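PDB 1Q35: iron binding protein FbpA from Mannheimia haemolytica, which binds ferric ion in the periplasm, probably as the solute-binding component that hands iron to a membrane transporter for uptake. Local coordinates for residues A[55-60]-A[64-69]; A[73-78]-A[245-250]; A[77-82]-A[252-257]; A[93-98]-A[292-297]; A[149-154]-A[301-306]. All blocks are in the same frame, centred on the assembly; numbering follows the deposited sequence.

Contact 1 of 5, residues A[55-60]-A[64-69]; sequences LLTVDI and MEIVNA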
# COMPACT_ATOMS: atom_id res chain seq x y z
N LEU A 55 -3.48 2.86 15.06
CA LEU A 55 -3.25 1.74 14.16
C LEU A 55 -2.73 2.31 12.84
O LEU A 55 -3.41 3.10 12.18
CB LEU A 55 -4.54 0.93 13.96
CG LEU A 55 -5.43 0.78 15.20
CD1 LEU A 55 -6.75 0.11 14.87
CD2 LEU A 55 -4.70 0.03 16.31
N LEU A 56 -1.50 1.94 12.48
CA LEU A 56 -0.84 2.41 11.25
C LEU A 56 -0.99 1.36 10.16
O LEU A 56 -0.46 0.26 10.28
CB LEU A 56 0.64 2.69 11.50
CG LEU A 56 0.94 3.87 12.43
CD1 LEU A 56 2.41 3.91 12.77
CD2 LEU A 56 0.53 5.18 11.79
N THR A 57 -1.73 1.72 9.12
CA THR A 57 -2.15 0.79 8.07
C THR A 57 -1.39 1.01 6.76
O THR A 57 -0.75 2.05 6.56
CB THR A 57 -3.65 0.99 7.82
OG1 THR A 57 -3.90 2.38 7.55
CG2 THR A 57 -4.46 0.67 9.07
N VAL A 58 -1.49 0.02 5.88
CA VAL A 58 -0.86 0.08 4.56
C VAL A 58 -1.85 -0.17 3.43
O VAL A 58 -1.44 -0.36 2.28
CB VAL A 58 0.30 -0.96 4.43
CG1 VAL A 58 1.41 -0.62 5.41
CG2 VAL A 58 -0.19 -2.38 4.65
N ASP A 59 -3.14 -0.16 3.74
CA ASP A 59 -4.16 -0.54 2.76
C ASP A 59 -5.50 0.08 3.15
O ASP A 59 -5.92 -0.02 4.31
CB ASP A 59 -4.22 -2.07 2.71
CG ASP A 59 -5.43 -2.60 1.97
OD1 ASP A 59 -5.75 -2.07 0.87
OD2 ASP A 59 -6.10 -3.55 2.43
N ILE A 60 -6.18 0.70 2.20
CA ILE A 60 -7.51 1.27 2.44
C ILE A 60 -8.50 0.20 2.87
O ILE A 60 -9.38 0.47 3.69
CB ILE A 60 -8.04 2.02 1.19
CG1 ILE A 60 -9.39 2.68 1.49
CG2 ILE A 60 -8.18 1.09 -0.02
CD1 ILE A 60 -9.33 3.79 2.52
N MET A 64 -10.90 0.37 6.20
CA MET A 64 -12.36 0.29 6.21
C MET A 64 -12.85 -0.91 7.00
O MET A 64 -13.91 -0.84 7.61
CB MET A 64 -12.92 0.30 4.78
CG MET A 64 -12.67 1.59 4.03
SD MET A 64 -13.07 3.09 4.96
CE MET A 64 -14.79 2.83 5.31
N GLU A 65 -12.09 -2.00 7.04
CA GLU A 65 -12.43 -3.13 7.92
C GLU A 65 -12.52 -2.64 9.36
O GLU A 65 -13.48 -2.96 10.08
CB GLU A 65 -11.38 -4.24 7.82
CG GLU A 65 -11.69 -5.45 8.69
CD GLU A 65 -10.55 -6.45 8.78
OE1 GLU A 65 -10.69 -7.43 9.55
OE2 GLU A 65 -9.52 -6.26 8.10
N ILE A 66 -11.54 -1.85 9.78
CA ILE A 66 -11.47 -1.34 11.15
C ILE A 66 -12.60 -0.36 11.42
O ILE A 66 -13.30 -0.45 12.43
CB ILE A 66 -10.08 -0.67 11.39
CG1 ILE A 66 -8.97 -1.73 11.36
CG2 ILE A 66 -10.06 0.09 12.71
CD1 ILE A 66 -7.59 -1.18 11.08
N VAL A 67 -12.80 0.58 10.50
CA VAL A 67 -13.80 1.62 10.65
C VAL A 67 -15.22 1.04 10.61
O VAL A 67 -16.06 1.40 11.44
CB VAL A 67 -13.59 2.72 9.58
CG1 VAL A 67 -14.75 3.71 9.56
CG2 VAL A 67 -12.27 3.45 9.85
N ASN A 68 -15.47 0.11 9.69
CA ASN A 68 -16.77 -0.55 9.56
C ASN A 68 -17.13 -1.40 10.78
O ASN A 68 -18.31 -1.58 11.08
CB ASN A 68 -16.83 -1.46 8.33
CG ASN A 68 -16.86 -0.69 7.01
OD1 ASN A 68 -17.12 0.50 6.97
ND2 ASN A 68 -16.57 -1.40 5.92
N ALA A 69 -16.11 -1.91 11.46
CA ALA A 69 -16.29 -2.71 12.67
C ALA A 69 -16.47 -1.85 13.93
O ALA A 69 -16.51 -2.38 15.04
CB ALA A 69 -15.12 -3.66 12.85
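Apolar packing between strand 54-57 and helix 60-68 centres on Ile66, whose side chain points at the strand and meets two residues of it. Its CG2 branch lies 4.0 Å from Leu55 CD1, the two side chains crossing at a slant. Its other branch, swung beside the backbone N by a chi1 of -67° and nearly extended beyond (chi2 159°), ends with CD1 4.2 Å from Thr57 CG2, methyl to methyl and tip to tip. Leu55 and Thr57 stand on the same side of the strand, so a single isoleucine spans the pair; Val235 of strand 228-236 packs against both Leu55 and Ile66. Further along, Ile60 CD1 and Met64 CG touch more loosely at 4.3 Å, and Ile60 also reaches Leu294 and Ile297.

The hydrogen bonding is that of a helix start. Met64 N donates to Ile60 O over 2.9 Å, a fairly straight i to i+4 bond with an N-H...O angle of 158°. Just before it Asp59 serves as the N-cap: four hydrogen bonds hold its carboxylate, three on OD1 (Ser61 N, Ser145 OG, Asn230 ND2) and one on OD2 (Arg62 N). This short strand-to-helix connection belongs to the alpha/beta domain of a periplasmic binding protein, with the side chain of Thr57 about 9 Å from that of Tyr142, which binds ferric ion in another structure of this protein; no iron is bound here.

Contact 2 of 5, residues A[73-78]-A[245-250]; sequences QKIDSK and NAVKLI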
# COMPACT_ATOMS: atom_id res chain seq x y z
N GLN A 73 -12.53 6.01 16.15
CA GLN A 73 -13.30 7.16 16.60
C GLN A 73 -13.03 8.39 15.75
O GLN A 73 -11.99 8.49 15.08
CB GLN A 73 -13.03 7.47 18.08
CG GLN A 73 -11.59 7.81 18.43
CD GLN A 73 -11.47 8.25 19.88
OE1 GLN A 73 -12.07 9.25 20.28
NE2 GLN A 73 -10.72 7.50 20.67
N LYS A 74 -13.96 9.33 15.78
CA LYS A 74 -13.89 10.55 14.99
C LYS A 74 -12.91 11.54 15.58
O LYS A 74 -12.95 11.83 16.79
CB LYS A 74 -15.27 11.19 14.88
CG LYS A 74 -16.29 10.33 14.17
CD LYS A 74 -17.69 10.91 14.24
CE LYS A 74 -17.83 12.17 13.40
NZ LYS A 74 -19.24 12.37 12.95
N ILE A 75 -12.04 12.07 14.73
CA ILE A 75 -11.03 13.04 15.13
C ILE A 75 -11.22 14.31 14.31
O ILE A 75 -11.11 14.30 13.08
CB ILE A 75 -9.61 12.48 14.89
CG1 ILE A 75 -9.41 11.14 15.61
CG2 ILE A 75 -8.56 13.50 15.31
CD1 ILE A 75 -9.49 11.22 17.13
N ASP A 76 -11.52 15.40 15.01
CA ASP A 76 -11.72 16.70 14.39
C ASP A 76 -10.54 17.58 14.77
O ASP A 76 -10.45 18.08 15.89
CB ASP A 76 -13.04 17.29 14.90
CG ASP A 76 -13.37 18.64 14.28
OD1 ASP A 76 -12.74 19.03 13.27
OD2 ASP A 76 -14.28 19.37 14.73
N SER A 77 -9.62 17.74 13.82
CA SER A 77 -8.36 18.46 14.02
C SER A 77 -8.16 19.46 12.90
O SER A 77 -8.22 19.11 11.73
CB SER A 77 -7.19 17.47 14.03
OG SER A 77 -5.96 18.13 13.84
N LYS A 78 -7.91 20.72 13.26
CA LYS A 78 -7.60 21.77 12.28
C LYS A 78 -6.28 21.48 11.57
O LYS A 78 -6.10 21.87 10.42
CB LYS A 78 -7.52 23.16 12.93
CG LYS A 78 -8.33 23.39 14.22
CD LYS A 78 -7.41 23.58 15.44
CE LYS A 78 -6.60 22.33 15.80
NZ LYS A 78 -7.45 21.20 16.26
N ASN A 245 -2.47 12.30 23.10
CA ASN A 245 -1.16 11.94 22.55
C ASN A 245 -1.28 11.27 21.18
O ASN A 245 -0.43 11.48 20.31
CB ASN A 245 -0.40 11.03 23.53
CG ASN A 245 0.09 11.78 24.76
OD1 ASN A 245 0.10 13.01 24.79
ND2 ASN A 245 0.50 11.03 25.78
N ALA A 246 -2.33 10.47 20.99
CA ALA A 246 -2.59 9.83 19.70
C ALA A 246 -2.87 10.88 18.64
O ALA A 246 -2.38 10.78 17.51
CB ALA A 246 -3.74 8.86 19.81
N VAL A 247 -3.64 11.91 18.99
CA VAL A 247 -3.94 12.99 18.06
C VAL A 247 -2.65 13.74 17.71
O VAL A 247 -2.42 14.06 16.55
CB VAL A 247 -5.01 13.95 18.61
CG1 VAL A 247 -5.12 15.20 17.76
CG2 VAL A 247 -6.35 13.24 18.68
N LYS A 248 -1.81 14.00 18.70
CA LYS A 248 -0.54 14.66 18.43
C LYS A 248 0.35 13.84 17.49
O LYS A 248 1.03 14.41 16.64
CB LYS A 248 0.20 14.98 19.74
CG LYS A 248 -0.42 16.16 20.49
CD LYS A 248 0.25 16.42 21.83
CE LYS A 248 -0.35 17.66 22.50
NZ LYS A 248 -0.17 17.65 23.98
N LEU A 249 0.32 12.52 17.62
CA LEU A 249 1.09 11.65 16.73
C LEU A 249 0.58 11.74 15.29
O LEU A 249 1.39 11.92 14.37
CB LEU A 249 1.07 10.20 17.20
CG LEU A 249 1.74 9.19 16.26
CD1 LEU A 249 3.19 9.57 15.95
CD2 LEU A 249 1.69 7.81 16.85
N ILE A 250 -0.72 11.64 15.07
CA ILE A 250 -1.21 11.65 13.69
C ILE A 250 -1.10 13.05 13.08
O ILE A 250 -0.81 13.17 11.89
CB ILE A 250 -2.62 11.00 13.55
CG1 ILE A 250 -3.74 11.84 14.17
CG2 ILE A 250 -2.63 9.62 14.16
CD1 ILE A 250 -5.11 11.33 13.81
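Ile75 meets Val247 and Ile250 where an irregular linker, residues 73-78, crosses helix 243-254 in the alpha/beta fold of this periplasmic binding protein. The tight part is purely apolar. Ile75 and Val247 slide past one another in opposite directions, and the isoleucine uses both branches: CG2 and CD1 each lie 4.0 Å from the same methyl, Val247 CG2. That methyl faces the linker because a chi1 of 169° puts CG1 anti to the backbone N and leaves CG2 beside it. Ile236 of strand 228-236 packs on both residues and closes the cluster from the sheet. The solvent side is different: Lys74, Asp76 and Lys248 are exposed and take no part across the contact. Ser77 points toward the helix, but its CB stays 4.8 Å from Val247 CG1. At the helix's next turn the packing is slacker, with Ile75 CG2 4.3 Å from Ile250 CD1.

Contact 3 of 5, residues A[77-82]-A[252-257]; sequences SKVLEK and YLSGEK
Ser254 faces two aliphatic side chains of helix 78-83. Leu80 CD2 comes closest, 3.7 Å from Ser254 OG and 3.9 Å from Ser254 CB, so this one methyl rests against both atoms of the serine side chain. Val79 adds a lighter touch, its CG1 standing 4.1 Å from the same OG. These are van der Waals contacts: the leucine and valine methyls offer the hydroxyl nothing to bond with, and its polar needs are met nearby by Glu251 O and the side-chain amide of Asn83. A chi1 of 82° places OG between the backbone N and the carbonyl carbon of Ser254, so that OG can bond to Glu251 O, one turn back in the helix.

In the next shell Ser77 sets the start of helix 78-83. As its N-cap, it accepts from Leu80 N through OG over 3.1 Å, and the N-H...O angle of 170° makes this a nearly straight bond. The same OG is hydrogen-bonded to Glu251 of helix 243-254, so one hydroxyl both caps the short helix and ties it to its neighbour. On the other side of the contact, Gly255 is the N-cap residue of helix 256-266, directly after the serine.

The contact therefore lies at the junction of helices 243-254 and 256-266, beside the first turn of helix 78-83, whose Leu80 also packs on Phe96 of strand 96-108 and on Ile250.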
# COMPACT_ATOMS: atom_id res chain seq x y z
N SER A 77 -9.62 17.74 13.82
CA SER A 77 -8.36 18.46 14.02
C SER A 77 -8.16 19.46 12.90
O SER A 77 -8.22 19.11 11.73
CB SER A 77 -7.19 17.47 14.03
OG SER A 77 -5.96 18.13 13.84
N LYS A 78 -7.91 20.72 13.26
CA LYS A 78 -7.60 21.77 12.28
C LYS A 78 -6.28 21.48 11.57
O LYS A 78 -6.10 21.87 10.42
CB LYS A 78 -7.52 23.16 12.93
CG LYS A 78 -8.33 23.39 14.22
CD LYS A 78 -7.41 23.58 15.44
CE LYS A 78 -6.60 22.33 15.80
NZ LYS A 78 -7.45 21.20 16.26
N VAL A 79 -5.35 20.84 12.28
CA VAL A 79 -4.05 20.49 11.71
C VAL A 79 -4.21 19.43 10.61
O VAL A 79 -3.64 19.58 9.53
CB VAL A 79 -3.08 19.99 12.81
CG1 VAL A 79 -1.78 19.46 12.19
CG2 VAL A 79 -2.79 21.10 13.81
N LEU A 80 -4.99 18.39 10.88
CA LEU A 80 -5.24 17.35 9.87
C LEU A 80 -6.02 17.91 8.68
O LEU A 80 -5.78 17.53 7.54
CB LEU A 80 -6.01 16.17 10.49
CG LEU A 80 -5.33 15.40 11.62
CD1 LEU A 80 -6.23 14.30 12.15
CD2 LEU A 80 -3.99 14.83 11.17
N GLU A 81 -6.93 18.84 8.96
CA GLU A 81 -7.71 19.48 7.90
C GLU A 81 -6.82 20.26 6.94
O GLU A 81 -7.02 20.20 5.72
CB GLU A 81 -8.75 20.42 8.52
CG GLU A 81 -9.66 21.10 7.51
CD GLU A 81 -10.72 21.94 8.18
OE1 GLU A 81 -11.92 21.61 8.04
OE2 GLU A 81 -10.36 22.94 8.83
N LYS A 82 -5.85 20.97 7.49
CA LYS A 82 -4.94 21.81 6.71
C LYS A 82 -3.93 20.97 5.93
O LYS A 82 -3.62 21.26 4.78
CB LYS A 82 -4.18 22.76 7.64
CG LYS A 82 -3.30 23.79 6.93
CD LYS A 82 -2.51 24.63 7.93
CE LYS A 82 -1.43 25.45 7.24
NZ LYS A 82 -0.09 24.81 7.35
N TYR A 252 1.39 15.03 13.83
CA TYR A 252 2.82 15.07 13.52
C TYR A 252 3.12 14.36 12.19
O TYR A 252 3.86 14.87 11.36
CB TYR A 252 3.64 14.41 14.63
CG TYR A 252 5.14 14.52 14.43
CD1 TYR A 252 5.83 13.55 13.71
CD2 TYR A 252 5.85 15.59 14.94
CE1 TYR A 252 7.20 13.65 13.51
CE2 TYR A 252 7.22 15.70 14.75
CZ TYR A 252 7.89 14.73 14.04
OH TYR A 252 9.25 14.83 13.85
N LEU A 253 2.53 13.18 12.00
CA LEU A 253 2.78 12.40 10.79
C LEU A 253 2.24 13.10 9.55
O LEU A 253 2.73 12.85 8.44
CB LEU A 253 2.20 10.98 10.92
CG LEU A 253 2.89 10.10 11.97
CD1 LEU A 253 2.15 8.79 12.16
CD2 LEU A 253 4.35 9.84 11.62
N SER A 254 1.25 13.97 9.72
CA SER A 254 0.68 14.75 8.62
C SER A 254 1.46 16.02 8.27
O SER A 254 1.20 16.63 7.24
CB SER A 254 -0.78 15.13 8.94
OG SER A 254 -0.86 16.28 9.78
N GLY A 255 2.38 16.42 9.13
CA GLY A 255 3.07 17.70 9.00
C GLY A 255 4.25 17.70 8.05
O GLY A 255 4.66 16.67 7.53
N GLU A 256 4.81 18.89 7.84
CA GLU A 256 5.87 19.12 6.87
C GLU A 256 7.07 18.19 7.07
O GLU A 256 7.56 17.59 6.11
CB GLU A 256 6.32 20.58 6.94
CG GLU A 256 7.41 20.97 5.95
CD GLU A 256 7.83 22.41 6.12
OE1 GLU A 256 8.73 22.67 6.95
OE2 GLU A 256 7.24 23.27 5.45
N LYS A 257 7.55 18.07 8.30
CA LYS A 257 8.76 17.31 8.58
C LYS A 257 8.55 15.83 8.30
O LYS A 257 9.31 15.22 7.57
CB LYS A 257 9.23 17.51 10.02
CG LYS A 257 10.53 16.79 10.34
CD LYS A 257 11.07 17.17 11.71
CE LYS A 257 12.12 16.17 12.16
NZ LYS A 257 12.75 16.54 13.46

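Contact 4 of 5, residues A[93-98]-A[292-297]; sequences DQWFGL and IKLEDI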
# COMPACT_ATOMS: atom_id res chain seq x y z
N ASP A 93 -14.30 11.64 9.31
CA ASP A 93 -13.23 11.88 10.29
C ASP A 93 -12.73 10.67 11.10
O ASP A 93 -12.13 10.85 12.15
CB ASP A 93 -13.65 12.99 11.28
CG ASP A 93 -13.94 14.31 10.61
OD1 ASP A 93 -13.38 14.59 9.53
OD2 ASP A 93 -14.72 15.14 11.12
N GLN A 94 -12.92 9.46 10.60
CA GLN A 94 -12.48 8.27 11.33
C GLN A 94 -11.20 7.62 10.80
O GLN A 94 -10.67 6.71 11.44
CB GLN A 94 -13.59 7.22 11.38
CG GLN A 94 -14.81 7.65 12.18
CD GLN A 94 -15.67 6.47 12.57
OE1 GLN A 94 -16.46 5.99 11.76
NE2 GLN A 94 -15.49 5.99 13.79
N TRP A 95 -10.71 8.06 9.65
CA TRP A 95 -9.44 7.56 9.11
C TRP A 95 -8.75 8.65 8.30
O TRP A 95 -9.38 9.53 7.74
CB TRP A 95 -9.62 6.28 8.29
CG TRP A 95 -10.46 6.43 7.05
CD1 TRP A 95 -11.78 6.12 6.92
CD2 TRP A 95 -10.03 6.90 5.77
NE1 TRP A 95 -12.21 6.39 5.64
CE2 TRP A 95 -11.15 6.87 4.91
CE3 TRP A 95 -8.82 7.37 5.25
CZ2 TRP A 95 -11.10 7.28 3.58
CZ3 TRP A 95 -8.76 7.77 3.92
CH2 TRP A 95 -9.90 7.73 3.10
N PHE A 96 -7.42 8.53 8.22
CA PHE A 96 -6.57 9.56 7.62
C PHE A 96 -5.45 8.93 6.82
O PHE A 96 -4.69 8.12 7.34
CB PHE A 96 -6.01 10.46 8.71
CG PHE A 96 -7.09 11.08 9.54
CD1 PHE A 96 -7.55 10.44 10.68
CD2 PHE A 96 -7.71 12.25 9.13
CE1 PHE A 96 -8.60 10.97 11.42
CE2 PHE A 96 -8.74 12.79 9.88
CZ PHE A 96 -9.19 12.15 11.01
N GLY A 97 -5.36 9.29 5.55
CA GLY A 97 -4.25 8.91 4.71
C GLY A 97 -3.02 9.74 5.03
O GLY A 97 -3.12 10.94 5.29
N LEU A 98 -1.86 9.09 5.01
CA LEU A 98 -0.58 9.73 5.28
C LEU A 98 0.36 9.74 4.07
O LEU A 98 1.16 10.66 3.92
CB LEU A 98 0.11 9.03 6.46
CG LEU A 98 -0.60 9.18 7.80
CD1 LEU A 98 0.06 8.29 8.84
CD2 LEU A 98 -0.62 10.63 8.27
N ILE A 292 -10.92 6.28 -9.16
CA ILE A 292 -11.79 5.59 -8.22
C ILE A 292 -11.62 6.17 -6.80
O ILE A 292 -10.51 6.47 -6.36
CB ILE A 292 -11.49 4.07 -8.24
CG1 ILE A 292 -12.58 3.29 -7.48
CG2 ILE A 292 -10.09 3.76 -7.68
CD1 ILE A 292 -12.43 1.78 -7.63
N LYS A 293 -12.73 6.34 -6.11
CA LYS A 293 -12.69 6.78 -4.72
C LYS A 293 -12.13 5.67 -3.84
O LYS A 293 -12.42 4.49 -4.06
CB LYS A 293 -14.09 7.15 -4.24
CG LYS A 293 -14.63 8.45 -4.76
CD LYS A 293 -15.17 9.32 -3.63
CE LYS A 293 -16.22 8.61 -2.76
NZ LYS A 293 -15.89 8.66 -1.31
N LEU A 294 -11.36 6.04 -2.82
CA LEU A 294 -10.73 5.05 -1.95
C LEU A 294 -11.74 4.08 -1.34
O LEU A 294 -11.50 2.87 -1.33
CB LEU A 294 -9.92 5.76 -0.85
CG LEU A 294 -8.59 6.37 -1.32
CD1 LEU A 294 -8.02 7.33 -0.28
CD2 LEU A 294 -7.57 5.28 -1.65
N GLU A 295 -12.87 4.58 -0.87
CA GLU A 295 -13.89 3.72 -0.27
C GLU A 295 -14.48 2.73 -1.27
O GLU A 295 -14.92 1.66 -0.88
CB GLU A 295 -15.02 4.55 0.34
CG GLU A 295 -14.64 5.30 1.61
CD GLU A 295 -14.20 6.73 1.36
OE1 GLU A 295 -13.77 7.07 0.23
OE2 GLU A 295 -14.26 7.53 2.31
N ASP A 296 -14.49 3.10 -2.55
CA ASP A 296 -15.01 2.23 -3.59
C ASP A 296 -14.04 1.11 -3.98
O ASP A 296 -14.45 0.15 -4.62
CB ASP A 296 -15.44 3.04 -4.80
CG ASP A 296 -16.65 3.90 -4.51
OD1 ASP A 296 -17.55 3.44 -3.78
OD2 ASP A 296 -16.75 5.06 -4.96
N ILE A 297 -12.76 1.23 -3.61
CA ILE A 297 -11.84 0.09 -3.65
C ILE A 297 -12.24 -0.88 -2.54
O ILE A 297 -12.53 -2.05 -2.80
CB ILE A 297 -10.37 0.54 -3.46
CG1 ILE A 297 -9.94 1.49 -4.59
CG2 ILE A 297 -9.44 -0.68 -3.39
CD1 ILE A 297 -8.62 2.19 -4.32
O HOH W 1 -15.02 6.62 4.72
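Trp95 and Glu295 meet through water and at a ring edge. Water 1 accepts from Trp95 NE1 at 3.0 Å and donates to Glu295 OE2 at 2.7 Å, joining the indole N-H to the carboxylate. Glu295 OE2 also comes 3.4 Å from Trp95 CZ2, near the ring plane, while the ring and carboxylate planes are turned 68° apart. A bend at chi2 (95°) folds the glutamate back toward the indole. The apolar share falls to Leu294, whose CD1 lies 3.9 Å from Trp95 CH2 and approaches obliquely; Val63 and Met64 of helix 60-68 pack on the indole too. The charged share is a salt bridge within 292-297: Lys293 NZ sits 3.1 Å from Glu295 OE1, well above the carboxylate plane. The two carboxylate oxygens thus divide their work, one bound to the lysine and one to the water. This pairing probably favours the ionised carboxylate, and OE2 lies where the positive rim of the indole would attract it.

Contact 5 of 5, residues A[149-154]-A[301-306]; sequences AMIEHY and YEAALK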
# COMPACT_ATOMS: atom_id res chain seq x y z
N ALA A 149 -10.48 -2.84 -7.06
CA ALA A 149 -10.68 -1.72 -7.98
C ALA A 149 -11.13 -2.24 -9.35
O ALA A 149 -12.02 -1.67 -9.98
CB ALA A 149 -9.41 -0.90 -8.12
N MET A 150 -10.52 -3.33 -9.80
CA MET A 150 -10.88 -3.92 -11.08
C MET A 150 -12.35 -4.37 -11.08
O MET A 150 -13.03 -4.21 -12.08
CB MET A 150 -9.92 -5.04 -11.45
CG MET A 150 -8.50 -4.53 -11.67
SD MET A 150 -7.28 -5.78 -12.07
CE MET A 150 -7.62 -5.99 -13.82
N ILE A 151 -12.85 -4.90 -9.97
CA ILE A 151 -14.26 -5.26 -9.89
C ILE A 151 -15.16 -4.03 -10.05
O ILE A 151 -16.17 -4.08 -10.74
CB ILE A 151 -14.58 -6.00 -8.58
CG1 ILE A 151 -13.95 -7.40 -8.59
CG2 ILE A 151 -16.10 -6.09 -8.36
CD1 ILE A 151 -14.03 -8.11 -7.25
N GLU A 152 -14.79 -2.92 -9.44
CA GLU A 152 -15.56 -1.68 -9.61
C GLU A 152 -15.65 -1.30 -11.09
O GLU A 152 -16.71 -0.89 -11.57
CB GLU A 152 -14.93 -0.53 -8.81
CG GLU A 152 -15.77 0.74 -8.75
CD GLU A 152 -16.92 0.68 -7.77
OE1 GLU A 152 -17.26 -0.41 -7.25
OE2 GLU A 152 -17.52 1.75 -7.50
N HIS A 153 -14.55 -1.45 -11.81
CA HIS A 153 -14.48 -1.05 -13.21
C HIS A 153 -15.10 -2.05 -14.17
O HIS A 153 -15.61 -1.65 -15.21
CB HIS A 153 -13.02 -0.83 -13.63
CG HIS A 153 -12.31 0.24 -12.87
ND1 HIS A 153 -12.87 1.47 -12.58
CD2 HIS A 153 -11.06 0.26 -12.34
CE1 HIS A 153 -12.00 2.20 -11.91
NE2 HIS A 153 -10.90 1.49 -11.75
N TYR A 154 -15.04 -3.35 -13.86
CA TYR A 154 -15.31 -4.40 -14.84
C TYR A 154 -16.30 -5.47 -14.41
O TYR A 154 -16.75 -6.24 -15.26
CB TYR A 154 -14.02 -5.12 -15.21
CG TYR A 154 -12.92 -4.22 -15.71
CD1 TYR A 154 -11.70 -4.17 -15.07
CD2 TYR A 154 -13.10 -3.40 -16.83
CE1 TYR A 154 -10.68 -3.34 -15.51
CE2 TYR A 154 -12.09 -2.57 -17.29
CZ TYR A 154 -10.88 -2.55 -16.62
OH TYR A 154 -9.86 -1.75 -17.06
N TYR A 301 -13.45 -5.41 -1.70
CA TYR A 301 -12.41 -6.30 -1.19
C TYR A 301 -12.90 -7.74 -0.98
O TYR A 301 -12.25 -8.69 -1.39
CB TYR A 301 -11.82 -5.75 0.11
CG TYR A 301 -10.55 -6.47 0.55
CD1 TYR A 301 -9.30 -6.00 0.15
CD2 TYR A 301 -10.61 -7.61 1.34
CE1 TYR A 301 -8.13 -6.63 0.54
CE2 TYR A 301 -9.43 -8.27 1.72
CZ TYR A 301 -8.21 -7.77 1.32
OH TYR A 301 -7.04 -8.41 1.69
N GLU A 302 -14.05 -7.89 -0.33
CA GLU A 302 -14.61 -9.21 -0.04
C GLU A 302 -14.85 -10.00 -1.32
O GLU A 302 -14.50 -11.18 -1.41
CB GLU A 302 -15.91 -9.04 0.76
CG GLU A 302 -16.67 -10.32 1.06
CD GLU A 302 -17.88 -10.07 1.94
OE1 GLU A 302 -17.93 -10.62 3.07
OE2 GLU A 302 -18.78 -9.31 1.51
N ALA A 303 -15.44 -9.35 -2.32
CA ALA A 303 -15.71 -9.99 -3.60
C ALA A 303 -14.41 -10.39 -4.30
O ALA A 303 -14.33 -11.46 -4.90
CB ALA A 303 -16.52 -9.07 -4.49
N ALA A 304 -13.38 -9.55 -4.21
CA ALA A 304 -12.09 -9.82 -4.82
C ALA A 304 -11.42 -11.02 -4.16
O ALA A 304 -10.86 -11.88 -4.84
CB ALA A 304 -11.19 -8.60 -4.75
N LEU A 305 -11.46 -11.08 -2.84
CA LEU A 305 -10.86 -12.20 -2.12
C LEU A 305 -11.54 -13.51 -2.50
O LEU A 305 -10.89 -14.54 -2.65
CB LEU A 305 -10.92 -11.96 -0.61
CG LEU A 305 -10.16 -12.97 0.25
CD1 LEU A 305 -8.66 -12.90 -0.03
CD2 LEU A 305 -10.43 -12.71 1.72
N LYS A 306 -12.86 -13.45 -2.68
CA LYS A 306 -13.63 -14.61 -3.12
C LYS A 306 -13.16 -15.10 -4.48
O LYS A 306 -13.01 -16.30 -4.70
CB LYS A 306 -15.11 -14.26 -3.14
CG LYS A 306 -16.06 -15.40 -3.44
CD LYS A 306 -17.51 -14.93 -3.28
CE LYS A 306 -18.51 -16.04 -3.52
NZ LYS A 306 -18.51 -17.07 -2.43
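Ile151 points from helix 141-168 toward helix 301-311 and lays its end on the backbone between Ala303 and Ala304. Its chain is extended: chi1 of -70° sets CG1 beside the backbone N, and chi2 of 171° carries CD1 outward. That terminal methyl sits 3.4 Å from Ala304 N and 3.7 Å from Ala303 C, pressed against the peptide link rather than against a long side chain. The two alanine methyls flank it, Ala303 CB and Ala304 CB each 3.8 Å from CD1. Ala303 points its methyl toward the partner helix. With such short side chains opposite Ile151, the two helices come close, the CA atoms of Ile151 and Ala304 lying 7.2 Å apart. Glu152 forms a salt bridge with Lys299 through OE2 and a hydrogen bond with Asn300 through OE1, just ahead of helix 301-311. The result is close helix-helix packing of an isoleucine on alanines, joining the C-terminal helix to the long helix that carries Tyr142, a ferric-ion ligand in another structure of this protein, near its start.

How the contacts relate
Contacts 1, 2 and 4 lie on the same side of the chain's centre; contacts 1 and 4 use strands 54-57 and 96-108 of the mixed sheet, and contact 2 packs a loop on a helix beside it. Contact 1 closes before the other four open. Contacts 2 and 3 share Ser77, Lys78 and helix 243-254, with centres about 9 Å apart, as are those of contacts 1 and 4. Contact 5 is far from contacts 2 and 3 (centres about 31 and 32 Å) but about 16 Å from contact 4. The segments of contacts 2 and 3 alternate with those of 4 and 5, as do those of 4 with 5, so later helices pack on earlier elements.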